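Local coordinates for protein metal-dependent phosphohydrolase, HDOD domain-containing (Geobacter sulfurreducens, PDB 3HC1) that is of unknown function but binds two iron ions in an HD-type site and, judging by its family, is probably a metal-dependent phosphohydrolase, at residues N144-D153 / I230-D238; H193-A201 / C211-D219. All blocks are in the same frame, centred on the assembly; numbering follows the deposited sequence.

Interactions 1 and 2 build adjoining walls of one di-iron site in an almost entirely helical chain, their centres 11 Å apart. Along the sequence both segments of interaction 2 fall between those of interaction 1: helix 142-150 comes first, then helices 193-203 and 208-216, and last helix 229-243, the next helix after 208-216. Interaction 1 supplies the carboxylates of Asp153 and Asp238 and one imidazole, interaction 2 three imidazoles, and the two meet where Asp153 shares an iron with His193, His217 and His218. Water 1 binds both irons. Residues far apart in sequence are thus gathered round two metals, with His122 and Glu249 completing the set of protein ligands.

Interaction 1 (N144-D153 / I230-D238); sequences NVYVAGLLHD and IVAMVAFAD. With FE (Fe (III) ion), chain C; FE (Fe (III) ion), chain B.
Gly149 and Val234 come within 5.4 Å of each other, CA to CA, where helix segments 144-150 and 230-238 cross at -51°, their axes 9.4 Å apart at closest approach. The Val234 branches divide the work: CG2 rests against the backbone of Gly149, while CG1 meets His152 CB at 3.6 Å. One turn back, Ile230 CG2 presses on the Ala148 methyl, CB, at 3.5 Å. Val145 has CG1 anti to its backbone N (chi1 -174°), which places that methyl 3.7 Å from Met233 CB; CG2 reaches the selenium of this selenomethionine and Ile230 CG1. Shortening Val145 to an alanine is likely to open a gap between Met233 and Ile230 and leave the selenium end freer to move.

Toward His152 and Asp238 the contact turns polar. His152 ND1 donates to Gly149 O at 2.6 Å, nearly in the ring plane; this bond and the NE2 bond to the chain C iron (2.3 Å) together fix the rotation of the ring. Asp238 OD1 binds the same ion at 2.2 Å, its carboxylate plane 52° from the His152 ring. Asp153 bridges, OD2 to this iron and OD1 to the chain B iron, and water 1 also joins the two metals. With His122, these residues form the H...HD...D metal-binding signature of the HD domain.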
ATOM      1  N   ASN A 144       5.791  -4.768  -7.971  1.00 18.85           N
ATOM      2  CA  ASN A 144       6.335  -3.452  -7.576  1.00 20.58           C
ATOM      3  C   ASN A 144       5.208  -2.461  -7.236  1.00 15.99           C
ATOM      4  O   ASN A 144       5.331  -1.668  -6.300  1.00 18.35           O
ATOM      5  CB  ASN A 144       7.156  -2.811  -8.688  1.00 22.28           C
ATOM      6  CG  ASN A 144       8.398  -3.582  -9.028  1.00 29.10           C
ATOM      7  OD1 ASN A 144       8.419  -4.798  -8.990  1.00 38.87           O
ATOM      8  ND2 ASN A 144       9.420  -2.873  -9.399  1.00 29.18           N
ATOM      9  N   VAL A 145       4.103  -2.594  -7.947  1.00 14.72           N
ATOM     10  CA  VAL A 145       2.930  -1.759  -7.679  1.00 19.79           C
ATOM     11  C   VAL A 145       2.262  -2.235  -6.403  1.00 17.02           C
ATOM     12  O   VAL A 145       1.758  -1.438  -5.617  1.00 14.65           O
ATOM     13  CB  VAL A 145       1.912  -1.797  -8.840  1.00 19.89           C
ATOM     14  CG1 VAL A 145       0.778  -0.827  -8.615  1.00 21.15           C
ATOM     15  CG2 VAL A 145       2.583  -1.481 -10.167  1.00 18.13           C
ATOM     16  N   TYR A 146       2.162  -3.542  -6.238  1.00 16.82           N
ATOM     17  CA  TYR A 146       1.617  -4.107  -5.021  1.00 16.36           C
ATOM     18  C   TYR A 146       2.374  -3.577  -3.766  1.00 19.34           C
ATOM     19  O   TYR A 146       1.757  -3.131  -2.796  1.00 17.16           O
ATOM     20  CB  TYR A 146       1.673  -5.633  -5.043  1.00 18.59           C
ATOM     21  CG  TYR A 146       1.105  -6.283  -3.789  1.00 18.80           C
ATOM     22  CD1 TYR A 146       1.918  -6.543  -2.704  1.00 14.43           C
ATOM     23  CD2 TYR A 146      -0.224  -6.652  -3.705  1.00 20.51           C
ATOM     24  CE1 TYR A 146       1.444  -7.121  -1.568  1.00 17.03           C
ATOM     25  CE2 TYR A 146      -0.721  -7.275  -2.521  1.00 11.73           C
ATOM     26  CZ  TYR A 146       0.117  -7.479  -1.469  1.00 15.14           C
ATOM     27  OH  TYR A 146      -0.318  -8.087  -0.323  1.00 17.29           O
ATOM     28  N   VAL A 147       3.692  -3.666  -3.800  1.00 17.91           N
ATOM     29  CA  VAL A 147       4.528  -3.284  -2.665  1.00 17.70           C
ATOM     30  C   VAL A 147       4.381  -1.756  -2.403  1.00 14.69           C
ATOM     31  O   VAL A 147       4.164  -1.391  -1.268  1.00 17.28           O
ATOM     32  CB  VAL A 147       6.006  -3.698  -2.875  1.00 16.74           C
ATOM     33  CG1 VAL A 147       6.935  -2.959  -1.915  1.00 19.60           C
ATOM     34  CG2 VAL A 147       6.173  -5.230  -2.717  1.00 19.93           C
ATOM     35  N   ALA A 148       4.418  -0.904  -3.447  1.00 14.59           N
ATOM     36  CA  ALA A 148       4.192   0.556  -3.297  1.00 14.47           C
ATOM     37  C   ALA A 148       2.841   0.827  -2.628  1.00 15.58           C
ATOM     38  O   ALA A 148       2.740   1.686  -1.745  1.00 15.05           O
ATOM     39  CB  ALA A 148       4.324   1.308  -4.612  1.00 17.41           C
ATOM     40  N   GLY A 149       1.829   0.060  -3.033  1.00 16.79           N
ATOM     41  CA  GLY A 149       0.462   0.189  -2.500  1.00 17.63           C
ATOM     42  C   GLY A 149       0.335  -0.148  -1.035  1.00 13.35           C
ATOM     43  O   GLY A 149      -0.237   0.605  -0.230  1.00 14.72           O
ATOM     44  N   LEU A 150       0.896  -1.296  -0.666  1.00 15.82           N
ATOM     45  CA  LEU A 150       0.833  -1.737   0.729  1.00 14.75           C
ATOM     46  C   LEU A 150       1.573  -0.770   1.654  1.00 15.34           C
ATOM     47  O   LEU A 150       1.226  -0.678   2.837  1.00 17.64           O
ATOM     48  CB  LEU A 150       1.419  -3.145   0.860  1.00 13.86           C
ATOM     49  CG  LEU A 150       1.136  -3.928   2.143  1.00 22.69           C
ATOM     50  CD1 LEU A 150      -0.299  -3.897   2.584  1.00 14.30           C
ATOM     51  CD2 LEU A 150       1.581  -5.390   1.934  1.00 26.20           C
ATOM     52  N   LEU A 151       2.579  -0.033   1.131  1.00 13.66           N
ATOM     53  CA  LEU A 151       3.357   0.872   1.950  1.00 14.28           C
ATOM     54  C   LEU A 151       2.877   2.322   1.882  1.00 13.19           C
ATOM     55  O   LEU A 151       3.471   3.195   2.527  1.00 14.88           O
ATOM     56  CB  LEU A 151       4.840   0.864   1.529  1.00 13.17           C
ATOM     57  CG  LEU A 151       5.548  -0.487   1.772  1.00 17.17           C
ATOM     58  CD1 LEU A 151       6.912  -0.468   1.124  1.00 16.62           C
ATOM     59  CD2 LEU A 151       5.640  -0.672   3.295  1.00 22.19           C
ATOM     60  N   HIS A 152       1.867   2.607   1.052  1.00 14.56           N
ATOM     61  CA  HIS A 152       1.508   4.010   0.746  1.00 14.10           C
ATOM     62  C   HIS A 152       1.194   4.919   1.964  1.00 16.05           C
ATOM     63  O   HIS A 152       1.577   6.083   2.017  1.00 11.30           O
ATOM     64  CB  HIS A 152       0.433   4.120  -0.338  1.00 14.50           C
ATOM     65  CG  HIS A 152      -0.980   3.980   0.181  1.00 12.55           C
ATOM     66  ND1 HIS A 152      -1.496   2.765   0.565  1.00 17.43           N
ATOM     67  CD2 HIS A 152      -1.971   4.886   0.377  1.00 19.73           C
ATOM     68  CE1 HIS A 152      -2.723   2.932   1.023  1.00 20.56           C
ATOM     69  NE2 HIS A 152      -3.045   4.202   0.895  1.00 12.57           N
ATOM     70  N   ASP A 153       0.480   4.338   2.926  1.00 13.82           N
ATOM     71  CA  ASP A 153       0.106   4.980   4.148  1.00 15.61           C
ATOM     72  C   ASP A 153       0.972   4.617   5.347  1.00 17.85           C
ATOM     73  O   ASP A 153       0.536   4.771   6.508  1.00 17.32           O
ATOM     74  CB  ASP A 153      -1.368   4.666   4.433  1.00 15.45           C
ATOM     75  CG  ASP A 153      -2.308   5.629   3.704  1.00 18.89           C
ATOM     76  OD1 ASP A 153      -1.810   6.684   3.243  1.00 16.46           O
ATOM     77  OD2 ASP A 153      -3.510   5.316   3.569  1.00 16.43           O
ATOM     78  N   ILE A 230       3.429   3.703 -11.436  1.00 18.62           N
ATOM     79  CA  ILE A 230       3.180   3.108 -10.130  1.00 18.57           C
ATOM     80  C   ILE A 230       2.416   4.058  -9.219  1.00 19.05           C
ATOM     81  O   ILE A 230       1.444   3.657  -8.613  1.00 15.46           O
ATOM     82  CB  ILE A 230       4.489   2.590  -9.444  1.00 18.54           C
ATOM     83  CG1 ILE A 230       5.122   1.444 -10.287  1.00 18.22           C
ATOM     84  CG2 ILE A 230       4.164   2.087  -8.050  1.00 11.88           C
ATOM     85  CD1 ILE A 230       6.542   1.042  -9.897  1.00 26.25           C
ATOM     86  N   VAL A 231       2.864   5.307  -9.127  1.00 16.19           N
ATOM     87  CA  VAL A 231       2.247   6.287  -8.273  1.00 18.14           C
ATOM     88  C   VAL A 231       0.794   6.490  -8.724  1.00 20.70           C
ATOM     89  O   VAL A 231      -0.122   6.512  -7.899  1.00 17.67           O
ATOM     90  CB  VAL A 231       2.920   7.685  -8.313  1.00 17.12           C
ATOM     91  CG1 VAL A 231       2.275   8.549  -7.185  1.00 11.38           C
ATOM     92  CG2 VAL A 231       4.437   7.604  -8.152  1.00 20.50           C
ATOM     93  N   ALA A 232       0.600   6.626 -10.042  1.00 16.49           N
ATOM     94  CA  ALA A 232      -0.717   6.818 -10.603  1.00 16.52           C
ATOM     95  C   ALA A 232      -1.648   5.656 -10.212  1.00 14.73           C
ATOM     96  O   ALA A 232      -2.797   5.900  -9.808  1.00 15.53           O
ATOM     97  CB  ALA A 232      -0.615   7.000 -12.124  1.00 14.81           C
HETATM   98  N   MSE A 233      -1.120   4.414 -10.264  1.00 16.81           N
HETATM   99  CA  MSE A 233      -1.871   3.213  -9.902  1.00 16.65           C
HETATM  100  C   MSE A 233      -2.302   3.196  -8.448  1.00 15.64           C
HETATM  101  O   MSE A 233      -3.467   2.866  -8.108  1.00 16.61           O
HETATM  102  CB  MSE A 233      -1.077   1.910 -10.309  1.00 13.39           C
HETATM  103  CG  MSE A 233      -1.197   1.732 -11.855  1.00 19.93           C
HETATM  104 SE   MSE A 233       0.100   0.455 -12.415  0.75 12.72          SE
HETATM  105  CE  MSE A 233       0.091   1.133 -14.243  1.00 16.83           C
ATOM    106  N   VAL A 234      -1.368   3.550  -7.587  1.00 16.11           N
ATOM    107  CA  VAL A 234      -1.625   3.535  -6.128  1.00 14.47           C
ATOM    108  C   VAL A 234      -2.509   4.719  -5.765  1.00 15.33           C
ATOM    109  O   VAL A 234      -3.406   4.571  -4.904  1.00 13.87           O
ATOM    110  CB  VAL A 234      -0.299   3.532  -5.336  1.00 13.67           C
ATOM    111  CG1 VAL A 234      -0.498   3.845  -3.764  1.00 11.98           C
ATOM    112  CG2 VAL A 234       0.503   2.211  -5.599  1.00 14.85           C
ATOM    113  N   ALA A 235      -2.293   5.891  -6.378  1.00 15.07           N
ATOM    114  CA  ALA A 235      -3.192   7.034  -6.077  1.00 15.98           C
ATOM    115  C   ALA A 235      -4.605   6.688  -6.452  1.00 15.86           C
ATOM    116  O   ALA A 235      -5.522   6.986  -5.676  1.00 16.33           O
ATOM    117  CB  ALA A 235      -2.805   8.363  -6.785  1.00 13.66           C
ATOM    118  N   PHE A 236      -4.806   6.088  -7.646  1.00 17.38           N
ATOM    119  CA  PHE A 236      -6.158   5.656  -8.037  1.00 16.05           C
ATOM    120  C   PHE A 236      -6.730   4.646  -7.051  1.00 16.93           C
ATOM    121  O   PHE A 236      -7.871   4.793  -6.556  1.00 16.83           O
ATOM    122  CB  PHE A 236      -6.246   5.119  -9.483  1.00 11.00           C
ATOM    123  CG  PHE A 236      -7.595   4.637  -9.847  1.00 11.24           C
ATOM    124  CD1 PHE A 236      -7.999   3.373  -9.507  1.00 17.01           C
ATOM    125  CD2 PHE A 236      -8.512   5.505 -10.430  1.00 21.24           C
ATOM    126  CE1 PHE A 236      -9.254   2.942  -9.768  1.00 18.52           C
ATOM    127  CE2 PHE A 236      -9.779   5.075 -10.700  1.00 19.31           C
ATOM    128  CZ  PHE A 236     -10.153   3.804 -10.373  1.00 14.89           C
ATOM    129  N   ALA A 237      -5.943   3.626  -6.742  1.00 19.67           N
ATOM    130  CA  ALA A 237      -6.391   2.583  -5.818  1.00 17.39           C
ATOM    131  C   ALA A 237      -6.779   3.136  -4.438  1.00 14.07           C
ATOM    132  O   ALA A 237      -7.748   2.670  -3.830  1.00 16.13           O
ATOM    133  CB  ALA A 237      -5.366   1.437  -5.711  1.00 13.75           C
ATOM    134  N   ASP A 238      -6.073   4.148  -3.966  1.00 17.38           N
ATOM    135  CA  ASP A 238      -6.372   4.722  -2.683  1.00 15.78           C
ATOM    136  C   ASP A 238      -7.716   5.448  -2.720  1.00 14.02           C
ATOM    137  O   ASP A 238      -8.580   5.235  -1.863  1.00 14.11           O
ATOM    138  CB  ASP A 238      -5.263   5.670  -2.214  1.00 19.27           C
ATOM    139  CG  ASP A 238      -5.665   6.436  -1.005  1.00 20.55           C
ATOM    140  OD1 ASP A 238      -5.965   5.774  -0.014  1.00 16.45           O
ATOM    141  OD2 ASP A 238      -5.742   7.679  -1.033  1.00 14.99           O
TER
HETATM  142 FE    FE C 306      -4.627   5.659   1.795  1.00 19.20          FE
HETATM  143 FE    FE B 305      -2.819   8.381   2.350  1.00 14.71          FE
HETATM  144  O   HOH W   1      -3.813   7.343   1.120  1.00 15.87           O

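Interaction 2 (H193-A201 / C211-D219); sequences HCEVGFALA and CDTILYHHD. With FE (Fe (III) ion), chain B.
The chain B iron is gripped from both segments, by His193 NE2 at 2.3 Å and by His217 NE2 and His218 NE2, each at 2.2 Å. His193 NE2 and His218 NE2 are 3.0 Å apart without a hydrogen bond, since both bind the metal; their rings meet rim to rim, planes at 81°. Cys194 SG sits at the edge of the His218 ring, 3.5 Å from its CD2. Glu185 takes the His193 ND1 hydrogen bond, a second-shell contact that would help orient the ring.

The two helix segments run antiparallel at 165°, their axes 7.4 Å apart at closest approach. Ile214 enters as a knob among Cys194, Gly197, Phe198 and Ala201, its CG2 pressed tightly to Gly197 CA at 3.4 Å; a side chain at Gly197 would run into that methyl, consistent with the close approach. Ile214 O receives a weak bond from His217 ND1 at 2.8 Å and a CA-H...O contact from Cys194. Phe198, with CG anti to the backbone N (chi1 178°), turns its ring edge to Cys211 O and Asp212 OD1, and Leu215 CD2 lies over one face.

With Asp153 and Glu249, three imidazoles, two carboxylates and water 1 make six ligands. Water 1 lies 1.9 Å from the chain B iron and also binds the second iron, and the two metals would probably raise its acidity.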
ATOM      1  N   HIS A 193       1.089  12.697   6.514  1.00 16.06           N
ATOM      2  CA  HIS A 193       1.617  11.334   6.432  1.00 17.04           C
ATOM      3  C   HIS A 193       2.343  11.045   5.109  1.00 17.47           C
ATOM      4  O   HIS A 193       3.145  10.084   5.061  1.00 14.86           O
ATOM      5  CB  HIS A 193       0.536  10.274   6.654  1.00 17.19           C
ATOM      6  CG  HIS A 193      -0.485  10.221   5.566  1.00 15.09           C
ATOM      7  ND1 HIS A 193      -1.453  11.197   5.405  1.00 17.21           N
ATOM      8  CD2 HIS A 193      -0.650   9.351   4.548  1.00 13.52           C
ATOM      9  CE1 HIS A 193      -2.197  10.891   4.359  1.00 20.13           C
ATOM     10  NE2 HIS A 193      -1.747   9.764   3.838  1.00 13.76           N
ATOM     11  N   CYS A 194       2.048  11.807   4.053  1.00 13.08           N
ATOM     12  CA  CYS A 194       2.814  11.750   2.795  1.00 15.50           C
ATOM     13  C   CYS A 194       4.267  12.081   3.039  1.00 16.39           C
ATOM     14  O   CYS A 194       5.155  11.319   2.709  1.00 16.38           O
ATOM     15  CB  CYS A 194       2.257  12.678   1.753  1.00 18.01           C
ATOM     16  SG  CYS A 194       0.563  12.292   1.246  1.00 20.34           S
ATOM     17  N   GLU A 195       4.529  13.200   3.681  1.00 15.55           N
ATOM     18  CA  GLU A 195       5.899  13.605   3.966  1.00 15.90           C
ATOM     19  C   GLU A 195       6.589  12.814   5.055  1.00 17.85           C
ATOM     20  O   GLU A 195       7.778  12.457   4.936  1.00 12.97           O
ATOM     21  CB  GLU A 195       5.883  15.093   4.322  1.00 15.73           C
ATOM     22  CG  GLU A 195       5.442  15.927   3.150  1.00 20.24           C
ATOM     23  CD  GLU A 195       3.940  16.178   3.100  1.00 22.79           C
ATOM     24  OE1 GLU A 195       3.153  15.599   3.867  1.00 19.03           O
ATOM     25  OE2 GLU A 195       3.567  16.974   2.268  1.00 26.17           O
ATOM     26  N   VAL A 196       5.843  12.523   6.131  1.00 13.74           N
ATOM     27  CA  VAL A 196       6.345  11.655   7.156  1.00 12.52           C
ATOM     28  C   VAL A 196       6.649  10.291   6.586  1.00 14.35           C
ATOM     29  O   VAL A 196       7.680   9.732   6.921  1.00 17.00           O
ATOM     30  CB  VAL A 196       5.348  11.525   8.364  1.00 11.93           C
ATOM     31  CG1 VAL A 196       5.801  10.507   9.456  1.00 14.85           C
ATOM     32  CG2 VAL A 196       5.222  12.905   9.017  1.00 10.55           C
ATOM     33  N   GLY A 197       5.749   9.743   5.761  1.00 12.91           N
ATOM     34  CA  GLY A 197       5.973   8.388   5.194  1.00 14.25           C
ATOM     35  C   GLY A 197       7.194   8.393   4.291  1.00 13.54           C
ATOM     36  O   GLY A 197       7.969   7.413   4.229  1.00 17.32           O
ATOM     37  N   PHE A 198       7.348   9.485   3.571  1.00 13.49           N
ATOM     38  CA  PHE A 198       8.550   9.647   2.671  1.00 16.98           C
ATOM     39  C   PHE A 198       9.841   9.633   3.499  1.00 17.57           C
ATOM     40  O   PHE A 198      10.774   8.865   3.213  1.00 16.49           O
ATOM     41  CB  PHE A 198       8.403  10.944   1.877  1.00 16.67           C
ATOM     42  CG  PHE A 198       9.545  11.243   0.973  1.00 14.30           C
ATOM     43  CD1 PHE A 198       9.542  10.759  -0.352  1.00 11.69           C
ATOM     44  CD2 PHE A 198      10.616  12.011   1.430  1.00 17.97           C
ATOM     45  CE1 PHE A 198      10.581  11.103  -1.207  1.00 11.54           C
ATOM     46  CE2 PHE A 198      11.702  12.312   0.593  1.00 19.23           C
ATOM     47  CZ  PHE A 198      11.673  11.836  -0.719  1.00 11.55           C
ATOM     48  N   ALA A 199       9.861  10.451   4.554  1.00 15.85           N
ATOM     49  CA  ALA A 199      11.021  10.561   5.451  1.00 16.44           C
ATOM     50  C   ALA A 199      11.335   9.199   6.049  1.00 17.06           C
ATOM     51  O   ALA A 199      12.475   8.850   6.209  1.00 15.70           O
ATOM     52  CB  ALA A 199      10.740  11.535   6.598  1.00 14.32           C
ATOM     53  N   LEU A 200      10.294   8.440   6.389  1.00 17.22           N
ATOM     54  CA  LEU A 200      10.436   7.101   6.960  1.00 14.22           C
ATOM     55  C   LEU A 200      10.975   6.065   6.005  1.00 15.01           C
ATOM     56  O   LEU A 200      11.955   5.361   6.290  1.00 16.31           O
ATOM     57  CB  LEU A 200       9.109   6.623   7.623  1.00 16.82           C
ATOM     58  CG  LEU A 200       9.172   5.315   8.437  1.00 23.91           C
ATOM     59  CD1 LEU A 200      10.172   5.324   9.590  1.00 23.41           C
ATOM     60  CD2 LEU A 200       7.789   4.959   8.936  1.00 20.46           C
ATOM     61  N   ALA A 201      10.394   6.017   4.835  1.00 16.29           N
ATOM     62  CA  ALA A 201      10.857   5.139   3.796  1.00 13.63           C
ATOM     63  C   ALA A 201      12.296   5.487   3.352  1.00 15.05           C
ATOM     64  O   ALA A 201      13.109   4.569   3.079  1.00 15.92           O
ATOM     65  CB  ALA A 201       9.873   5.205   2.599  1.00 12.45           C
ATOM     66  N   CYS A 211       9.294   5.581  -2.251  1.00 15.63           N
ATOM     67  CA  CYS A 211       9.287   6.865  -1.530  1.00 14.82           C
ATOM     68  C   CYS A 211       8.389   7.868  -2.191  1.00 19.39           C
ATOM     69  O   CYS A 211       7.561   8.513  -1.536  1.00 17.74           O
ATOM     70  CB  CYS A 211      10.707   7.415  -1.421  1.00 16.35           C
ATOM     71  SG  CYS A 211      11.783   6.415  -0.359  1.00 16.10           S
ATOM     72  N   ASP A 212       8.519   8.008  -3.505  1.00 15.68           N
ATOM     73  CA  ASP A 212       7.681   8.997  -4.198  1.00 16.06           C
ATOM     74  C   ASP A 212       6.175   8.599  -4.199  1.00 14.97           C
ATOM     75  O   ASP A 212       5.320   9.440  -4.222  1.00 11.98           O
ATOM     76  CB  ASP A 212       8.160   9.122  -5.627  1.00 18.04           C
ATOM     77  CG  ASP A 212       9.551   9.744  -5.751  1.00 18.85           C
ATOM     78  OD1 ASP A 212      10.196  10.139  -4.729  1.00 14.88           O
ATOM     79  OD2 ASP A 212      10.035   9.787  -6.915  1.00 21.00           O
ATOM     80  N   THR A 213       5.868   7.312  -4.199  1.00 11.70           N
ATOM     81  CA  THR A 213       4.500   6.880  -4.195  1.00 12.63           C
ATOM     82  C   THR A 213       3.868   7.336  -2.870  1.00 15.11           C
ATOM     83  O   THR A 213       2.804   7.949  -2.903  1.00 15.86           O
ATOM     84  CB  THR A 213       4.355   5.368  -4.317  1.00 16.04           C
ATOM     85  OG1 THR A 213       4.812   4.925  -5.606  1.00 14.23           O
ATOM     86  CG2 THR A 213       2.880   4.962  -4.096  1.00 12.73           C
ATOM     87  N   ILE A 214       4.607   7.155  -1.763  1.00 15.88           N
ATOM     88  CA  ILE A 214       4.196   7.591  -0.392  1.00 14.16           C
ATOM     89  C   ILE A 214       4.009   9.125  -0.346  1.00 16.63           C
ATOM     90  O   ILE A 214       3.011   9.599   0.146  1.00 16.58           O
ATOM     91  CB  ILE A 214       5.199   7.085   0.651  1.00 16.11           C
ATOM     92  CG1 ILE A 214       5.278   5.556   0.680  1.00 13.69           C
ATOM     93  CG2 ILE A 214       4.852   7.576   2.085  1.00 15.11           C
ATOM     94  CD1 ILE A 214       6.548   5.056   1.466  1.00 13.22           C
ATOM     95  N   LEU A 215       4.897   9.874  -1.004  1.00 16.46           N
ATOM     96  CA  LEU A 215       4.841  11.337  -1.013  1.00 15.91           C
ATOM     97  C   LEU A 215       3.695  11.927  -1.827  1.00 16.43           C
ATOM     98  O   LEU A 215       3.102  12.959  -1.440  1.00 17.83           O
ATOM     99  CB  LEU A 215       6.178  11.904  -1.549  1.00 16.27           C
ATOM    100  CG  LEU A 215       6.357  13.435  -1.595  1.00 15.90           C
ATOM    101  CD1 LEU A 215       6.143  14.069  -0.208  1.00 18.87           C
ATOM    102  CD2 LEU A 215       7.741  13.827  -2.166  1.00 13.60           C
ATOM    103  N   TYR A 216       3.375  11.297  -2.953  1.00 16.03           N
ATOM    104  CA  TYR A 216       2.509  11.909  -3.970  1.00 16.34           C
ATOM    105  C   TYR A 216       1.149  11.256  -4.143  1.00 14.39           C
ATOM    106  O   TYR A 216       0.364  11.687  -5.001  1.00 17.37           O
ATOM    107  CB  TYR A 216       3.213  11.925  -5.323  1.00 14.91           C
ATOM    108  CG  TYR A 216       4.510  12.705  -5.409  1.00 16.12           C
ATOM    109  CD1 TYR A 216       4.554  14.083  -5.182  1.00 24.51           C
ATOM    110  CD2 TYR A 216       5.681  12.076  -5.819  1.00 18.20           C
ATOM    111  CE1 TYR A 216       5.786  14.805  -5.309  1.00 18.25           C
ATOM    112  CE2 TYR A 216       6.891  12.770  -5.962  1.00 20.97           C
ATOM    113  CZ  TYR A 216       6.941  14.109  -5.691  1.00 24.12           C
ATOM    114  OH  TYR A 216       8.142  14.722  -5.864  1.00 23.89           O
ATOM    115  N   HIS A 217       0.859  10.238  -3.333  1.00 18.43           N
ATOM    116  CA  HIS A 217      -0.329   9.420  -3.551  1.00 17.03           C
ATOM    117  C   HIS A 217      -1.651  10.122  -3.398  1.00 14.70           C
ATOM    118  O   HIS A 217      -2.651   9.596  -3.888  1.00 16.31           O
ATOM    119  CB  HIS A 217      -0.303   8.129  -2.756  1.00 17.67           C
ATOM    120  CG  HIS A 217      -0.539   8.300  -1.283  1.00 13.51           C
ATOM    121  ND1 HIS A 217       0.488   8.377  -0.359  1.00 14.10           N
ATOM    122  CD2 HIS A 217      -1.689   8.287  -0.572  1.00 11.82           C
ATOM    123  CE1 HIS A 217      -0.029   8.472   0.854  1.00 20.15           C
ATOM    124  NE2 HIS A 217      -1.343   8.519   0.740  1.00 13.49           N
ATOM    125  N   HIS A 218      -1.668  11.290  -2.736  1.00 17.08           N
ATOM    126  CA  HIS A 218      -2.898  12.117  -2.654  1.00 19.78           C
ATOM    127  C   HIS A 218      -2.997  13.177  -3.741  1.00 22.43           C
ATOM    128  O   HIS A 218      -3.994  13.863  -3.802  1.00 24.69           O
ATOM    129  CB  HIS A 218      -3.085  12.739  -1.239  1.00 17.39           C
ATOM    130  CG  HIS A 218      -3.445  11.732  -0.197  1.00 15.61           C
ATOM    131  ND1 HIS A 218      -4.719  11.216  -0.087  1.00 12.33           N
ATOM    132  CD2 HIS A 218      -2.711  11.125   0.781  1.00 15.75           C
ATOM    133  CE1 HIS A 218      -4.740  10.298   0.870  1.00 14.82           C
ATOM    134  NE2 HIS A 218      -3.549  10.241   1.443  1.00  8.10           N
ATOM    135  N   ASP A 219      -1.993  13.311  -4.619  1.00 20.39           N
ATOM    136  CA  ASP A 219      -2.140  14.143  -5.810  1.00 19.08           C
ATOM    137  C   ASP A 219      -1.171  13.740  -6.901  1.00 17.10           C
ATOM    138  O   ASP A 219      -0.047  14.225  -6.953  1.00 18.74           O
ATOM    139  CB  ASP A 219      -1.968  15.604  -5.501  1.00 23.20           C
ATOM    140  CG  ASP A 219      -2.332  16.510  -6.699  1.00 21.99           C
ATOM    141  OD1 ASP A 219      -2.904  16.050  -7.745  1.00 27.47           O
ATOM    142  OD2 ASP A 219      -2.022  17.687  -6.561  1.00 29.65           O
TER
HETATM  143 FE    FE B 305      -2.819   8.381   2.350  1.00 14.71          FE
HETATM  144  O   HOH W   2       3.316  16.047  -0.914  1.00 38.33           O
HETATM  145  O   HOH W   1      -3.813   7.343   1.120  1.00 15.87           O